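Local coordinates for TRNA (adenine(9)-n1)-methyltransferase (Sulfolobus acidocaldarius, PDB 5A7Z), which catalyses the S-adenosyl-L-methionine-dependent methylation of N1 of adenosine 9 in tRNA, at residues I36-L48 against I78-T92. Numbering follows the deposited sequence.
Sequences ISSIYIGHERPSL and IKLISGKGTETSRYT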
loop_
_atom_site.group_PDB
_atom_site.type_symbol
_atom_site.label_atom_id
_atom_site.label_comp_id
_atom_site.label_asym_id
_atom_site.label_seq_id
_atom_site.Cartn_x
_atom_site.Cartn_y
_atom_site.Cartn_z
ATOM N N ILE A 36 -0.492 6.929 25.665
ATOM C CA ILE A 36 -1.690 6.123 25.420
ATOM C C ILE A 36 -1.312 4.668 25.081
ATOM O O ILE A 36 -0.659 4.398 24.074
ATOM C CB ILE A 36 -2.529 6.732 24.265
ATOM C CG1 ILE A 36 -2.766 8.229 24.544
ATOM C CG2 ILE A 36 -3.856 5.996 24.088
ATOM C CD1 ILE A 36 -3.598 8.959 23.520
ATOM N N SER A 37 -1.798 3.754 25.913
ATOM C CA SER A 37 -1.486 2.339 25.838
ATOM C C SER A 37 -2.661 1.493 25.459
ATOM O O SER A 37 -2.512 0.289 25.235
ATOM C CB SER A 37 -1.011 1.870 27.205
ATOM O OG SER A 37 0.298 2.259 27.343
ATOM N N SER A 38 -3.839 2.088 25.468
ATOM C CA SER A 38 -5.067 1.370 25.169
ATOM C C SER A 38 -6.026 2.276 24.507
ATOM O O SER A 38 -6.081 3.493 24.801
ATOM C CB SER A 38 -5.714 0.883 26.462
ATOM O OG SER A 38 -4.749 0.260 27.228
ATOM N N ILE A 39 -6.873 1.680 23.707
ATOM C CA ILE A 39 -7.911 2.406 23.002
ATOM C C ILE A 39 -9.130 1.518 22.898
ATOM O O ILE A 39 -9.014 0.327 22.488
ATOM C CB ILE A 39 -7.436 2.772 21.594
ATOM C CG1 ILE A 39 -6.277 3.753 21.658
ATOM C CG2 ILE A 39 -8.576 3.377 20.778
ATOM C CD1 ILE A 39 -5.708 4.080 20.294
ATOM N N TYR A 40 -10.295 2.065 23.241
ATOM C CA TYR A 40 -11.563 1.382 22.991
ATOM C C TYR A 40 -11.989 1.648 21.554
ATOM O O TYR A 40 -12.145 2.791 21.167
ATOM C CB TYR A 40 -12.643 1.882 23.939
ATOM C CG TYR A 40 -13.891 1.011 23.956
ATOM C CD1 TYR A 40 -14.915 1.192 23.020
ATOM C CD2 TYR A 40 -14.064 0.054 24.923
ATOM C CE1 TYR A 40 -16.062 0.401 23.043
ATOM C CE2 TYR A 40 -15.189 -0.766 24.941
ATOM C CZ TYR A 40 -16.199 -0.582 24.019
ATOM O OH TYR A 40 -17.332 -1.388 24.083
ATOM N N ILE A 41 -12.077 0.580 20.740
ATOM C CA ILE A 41 -12.190 0.702 19.295
ATOM C C ILE A 41 -13.588 0.350 18.798
ATOM O O ILE A 41 -13.892 0.541 17.632
ATOM C CB ILE A 41 -11.171 -0.200 18.541
ATOM C CG1 ILE A 41 -11.337 -1.684 18.900
ATOM C CG2 ILE A 41 -9.741 0.224 18.845
ATOM C CD1 ILE A 41 -10.723 -2.610 17.878
ATOM N N GLY A 42 -14.430 -0.187 19.669
ATOM C CA GLY A 42 -15.834 -0.385 19.317
ATOM C C GLY A 42 -15.980 -1.476 18.288
ATOM O O GLY A 42 -15.471 -2.593 18.483
ATOM N N HIS A 43 -16.598 -1.118 17.159
ATOM C CA HIS A 43 -16.810 -2.028 16.030
ATOM C C HIS A 43 -15.695 -1.982 14.985
ATOM O O HIS A 43 -15.773 -2.699 13.991
ATOM C CB HIS A 43 -18.128 -1.677 15.317
ATOM C CG HIS A 43 -19.317 -1.647 16.230
ATOM N ND1 HIS A 43 -19.929 -2.792 16.687
ATOM C CD2 HIS A 43 -19.983 -0.611 16.799
ATOM C CE1 HIS A 43 -20.919 -2.468 17.498
ATOM N NE2 HIS A 43 -20.981 -1.148 17.573
ATOM N N GLU A 44 -14.678 -1.139 15.182
ATOM C CA GLU A 44 -13.652 -0.980 14.160
ATOM C C GLU A 44 -12.862 -2.241 14.035
ATOM O O GLU A 44 -12.828 -3.039 14.943
ATOM C CB GLU A 44 -12.719 0.208 14.471
ATOM C CG GLU A 44 -13.429 1.542 14.625
ATOM C CD GLU A 44 -14.477 1.783 13.551
ATOM O OE1 GLU A 44 -14.161 1.608 12.351
ATOM O OE2 GLU A 44 -15.625 2.121 13.896
ATOM N N ARG A 45 -12.208 -2.406 12.905
ATOM C CA ARG A 45 -11.256 -3.477 12.715
ATOM C C ARG A 45 -10.083 -3.302 13.669
ATOM O O ARG A 45 -9.558 -2.207 13.823
ATOM C CB ARG A 45 -10.717 -3.498 11.284
ATOM C CG ARG A 45 -11.746 -3.758 10.210
ATOM C CD ARG A 45 -11.106 -3.776 8.835
ATOM N NE ARG A 45 -9.961 -4.694 8.775
ATOM C CZ ARG A 45 -9.137 -4.802 7.730
ATOM N NH1 ARG A 45 -9.336 -4.076 6.628
ATOM N NH2 ARG A 45 -8.116 -5.647 7.780
ATOM N N PRO A 46 -9.641 -4.408 14.275
ATOM C CA PRO A 46 -8.614 -4.394 15.307
ATOM C C PRO A 46 -7.208 -4.301 14.723
ATOM O O PRO A 46 -6.463 -5.246 14.781
ATOM C CB PRO A 46 -8.838 -5.722 16.039
ATOM C CG PRO A 46 -9.432 -6.623 15.014
ATOM C CD PRO A 46 -10.189 -5.764 14.044
ATOM N N SER A 47 -6.867 -3.138 14.173
ATOM C CA SER A 47 -5.592 -2.919 13.537
ATOM C C SER A 47 -5.338 -1.425 13.584
ATOM O O SER A 47 -6.187 -0.677 13.156
ATOM C CB SER A 47 -5.660 -3.389 12.069
ATOM O OG SER A 47 -4.647 -2.811 11.285
ATOM N N LEU A 48 -4.170 -1.001 14.067
ATOM C CA LEU A 48 -3.851 0.436 14.124
ATOM C C LEU A 48 -3.842 1.020 12.748
ATOM O O LEU A 48 -3.999 2.226 12.595
ATOM C CB LEU A 48 -2.474 0.684 14.740
ATOM C CG LEU A 48 -2.314 0.505 16.239
ATOM C CD1 LEU A 48 -0.874 0.750 16.622
ATOM C CD2 LEU A 48 -3.244 1.457 16.988
ATOM N N ILE A 78 0.087 -1.247 21.733
ATOM C CA ILE A 78 -1.143 -0.544 22.062
ATOM C C ILE A 78 -2.220 -1.580 22.161
ATOM O O ILE A 78 -2.448 -2.305 21.216
ATOM C CB ILE A 78 -1.551 0.481 20.988
ATOM C CG1 ILE A 78 -0.347 1.323 20.491
ATOM C CG2 ILE A 78 -2.667 1.343 21.527
ATOM C CD1 ILE A 78 0.329 2.158 21.579
ATOM N N LYS A 79 -2.875 -1.660 23.311
ATOM C CA LYS A 79 -4.010 -2.546 23.475
ATOM C C LYS A 79 -5.268 -1.986 22.820
ATOM O O LYS A 79 -5.676 -0.824 23.088
ATOM C CB LYS A 79 -4.291 -2.768 24.957
ATOM C CG LYS A 79 -3.184 -3.470 25.725
ATOM C CD LYS A 79 -3.650 -3.698 27.157
ATOM C CE LYS A 79 -2.526 -4.098 28.091
ATOM N NZ LYS A 79 -3.048 -4.751 29.332
ATOM N N LEU A 80 -5.906 -2.811 21.987
ATOM C CA LEU A 80 -7.166 -2.425 21.341
ATOM C C LEU A 80 -8.261 -3.238 21.932
ATOM O O LEU A 80 -8.199 -4.476 21.914
ATOM C CB LEU A 80 -7.108 -2.654 19.831
ATOM C CG LEU A 80 -5.912 -1.997 19.116
ATOM C CD1 LEU A 80 -5.915 -2.250 17.620
ATOM C CD2 LEU A 80 -5.870 -0.486 19.386
ATOM N N ILE A 81 -9.208 -2.561 22.567
ATOM C CA ILE A 81 -10.192 -3.241 23.364
ATOM C C ILE A 81 -11.568 -2.900 22.940
ATOM O O ILE A 81 -11.814 -1.851 22.356
ATOM C CB ILE A 81 -10.077 -2.915 24.868
ATOM C CG1 ILE A 81 -10.468 -1.465 25.159
ATOM C CG2 ILE A 81 -8.694 -3.221 25.370
ATOM C CD1 ILE A 81 -10.440 -1.126 26.622
ATOM N N SER A 82 -12.492 -3.797 23.243
ATOM C CA SER A 82 -13.862 -3.599 22.850
ATOM C C SER A 82 -14.813 -4.462 23.686
ATOM O O SER A 82 -14.390 -5.427 24.315
ATOM C CB SER A 82 -14.004 -3.942 21.377
ATOM O OG SER A 82 -15.265 -3.539 20.925
ATOM N N GLY A 83 -16.100 -4.132 23.653
ATOM C CA GLY A 83 -17.115 -4.919 24.368
ATOM C C GLY A 83 -17.013 -4.720 25.869
ATOM O O GLY A 83 -16.980 -3.569 26.360
ATOM N N LYS A 84 -16.957 -5.830 26.607
ATOM C CA LYS A 84 -16.857 -5.775 28.065
ATOM C C LYS A 84 -15.814 -6.740 28.579
ATOM O O LYS A 84 -15.574 -7.805 27.985
ATOM C CB LYS A 84 -18.208 -6.063 28.727
ATOM C CG LYS A 84 -18.164 -5.818 30.225
ATOM C CD LYS A 84 -19.452 -6.146 30.959
ATOM C CE LYS A 84 -19.203 -6.161 32.468
ATOM N NZ LYS A 84 -20.463 -6.208 33.251
ATOM N N GLY A 85 -15.164 -6.356 29.676
ATOM C CA GLY A 85 -14.088 -7.162 30.227
ATOM C C GLY A 85 -13.218 -6.399 31.194
ATOM O O GLY A 85 -13.590 -5.335 31.681
ATOM N N THR A 86 -12.036 -6.931 31.448
ATOM C CA THR A 86 -11.251 -6.501 32.599
ATOM C C THR A 86 -10.254 -5.402 32.276
ATOM O O THR A 86 -9.548 -4.947 33.168
ATOM C CB THR A 86 -10.456 -7.671 33.195
ATOM O OG1 THR A 86 -9.724 -8.341 32.154
ATOM C CG2 THR A 86 -11.377 -8.633 33.876
ATOM N N GLU A 87 -10.142 -5.028 31.001
ATOM C CA GLU A 87 -9.179 -4.021 30.603
ATOM C C GLU A 87 -9.849 -2.646 30.671
ATOM O O GLU A 87 -11.059 -2.532 30.608
ATOM C CB GLU A 87 -8.651 -4.316 29.208
ATOM C CG GLU A 87 -8.105 -5.734 29.018
ATOM C CD GLU A 87 -6.615 -5.887 29.372
ATOM O OE1 GLU A 87 -6.007 -4.953 29.949
ATOM O OE2 GLU A 87 -6.049 -6.959 29.069
ATOM N N THR A 88 -9.051 -1.620 30.837
ATOM C CA THR A 88 -9.518 -0.242 30.852
ATOM C C THR A 88 -8.850 0.497 29.716
ATOM O O THR A 88 -7.723 0.217 29.417
ATOM C CB THR A 88 -9.071 0.436 32.133
ATOM O OG1 THR A 88 -9.681 -0.225 33.212
ATOM C CG2 THR A 88 -9.474 1.893 32.163
ATOM N N SER A 89 -9.537 1.467 29.119
ATOM C CA SER A 89 -8.880 2.484 28.273
ATOM C C SER A 89 -9.324 3.837 28.758
ATOM O O SER A 89 -10.320 3.921 29.451
ATOM C CB SER A 89 -9.250 2.301 26.814
ATOM O OG SER A 89 -10.626 1.952 26.660
ATOM N N ARG A 90 -8.559 4.877 28.423
ATOM C CA ARG A 90 -8.898 6.284 28.733
ATOM C C ARG A 90 -9.237 7.070 27.482
ATOM O O ARG A 90 -9.470 8.287 27.549
ATOM C CB ARG A 90 -7.677 6.972 29.370
ATOM C CG ARG A 90 -7.210 6.341 30.666
ATOM C CD ARG A 90 -8.369 6.288 31.650
ATOM N NE ARG A 90 -7.872 6.346 33.008
ATOM C CZ ARG A 90 -8.129 7.314 33.873
ATOM N NH1 ARG A 90 -8.929 8.324 33.562
ATOM N NH2 ARG A 90 -7.582 7.253 35.061
ATOM N N TYR A 91 -9.141 6.404 26.323
ATOM C CA TYR A 91 -9.400 7.013 25.024
ATOM C C TYR A 91 -10.210 6.040 24.191
ATOM O O TYR A 91 -9.908 4.823 24.147
ATOM C CB TYR A 91 -8.089 7.373 24.331
ATOM C CG TYR A 91 -7.382 8.509 25.018
ATOM C CD1 TYR A 91 -7.754 9.816 24.784
ATOM C CD2 TYR A 91 -6.411 8.267 25.988
ATOM C CE1 TYR A 91 -7.148 10.878 25.455
ATOM C CE2 TYR A 91 -5.766 9.311 26.628
ATOM C CZ TYR A 91 -6.151 10.609 26.376
ATOM O OH TYR A 91 -5.571 11.652 27.076
ATOM N N THR A 92 -11.264 6.568 23.574
ATOM C CA THR A 92 -12.141 5.801 22.728
ATOM C C THR A 92 -12.037 6.302 21.294
ATOM O O THR A 92 -12.041 7.518 21.049
ATOM C CB THR A 92 -13.599 5.920 23.203
ATOM O OG1 THR A 92 -13.746 5.336 24.505
ATOM C CG2 THR A 92 -14.507 5.196 22.251
HETATM O O HOH W 1 -6.099 4.697 27.222
#
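Tyr40 reaches along the 78-92 segment to meet Gly83, its OH donating to Gly83 O at 3.2 Å, in the carbonyl plane and on a lone pair. With CG anti to the backbone N (chi1 -167°), the ring lies across Ile81: one face takes Ile81 O and the CA of Ser82, a CH-pi contact, while Ser89 OG approaches the edge. With a phenylalanine in place of Tyr40, the Gly83 carbonyl would probably lose its hydroxyl partner and the turn there would be less firmly held. Nearby, Ser82 OG donates to Gly42 O at 2.6 Å, tying the type II' turn of Ile41 to Glu44 to Ser82.

Behind these side chains runs a parallel ladder, Lys79 N to Ser37 O, Ile39 N to Lys79 O, Ile81 N to Ile39 O and Ile41 N to Ile81 O, the last at 2.9 Å. Tyr40 N turns the other way, to Tyr91 O, so the short strand 38-40 is gripped along both edges. On the face opposite Tyr40, Leu80 CD2 packs 4.0 Å from Ile41 CG2 and 4.1 Å from Leu48 CD2, and Leu51 of helix 48-57 touches Ile41 and Leu80. At the start of 36-48, Ile36 CD1 sits over one face of the Tyr91 ring, 3.9 Å from its centroid.

Farther out, Arg67 makes a cation-pi contact with Tyr40. Strand 38-40 belongs to the N-terminal mixed sheet, separate from the larger sheet that follows; helix 22-33 touches Ile39, Leu48 and Ile78. Backbone bonds thus hold the short strand, while side-chain hydroxyls pin the turns at Gly42 and Gly83.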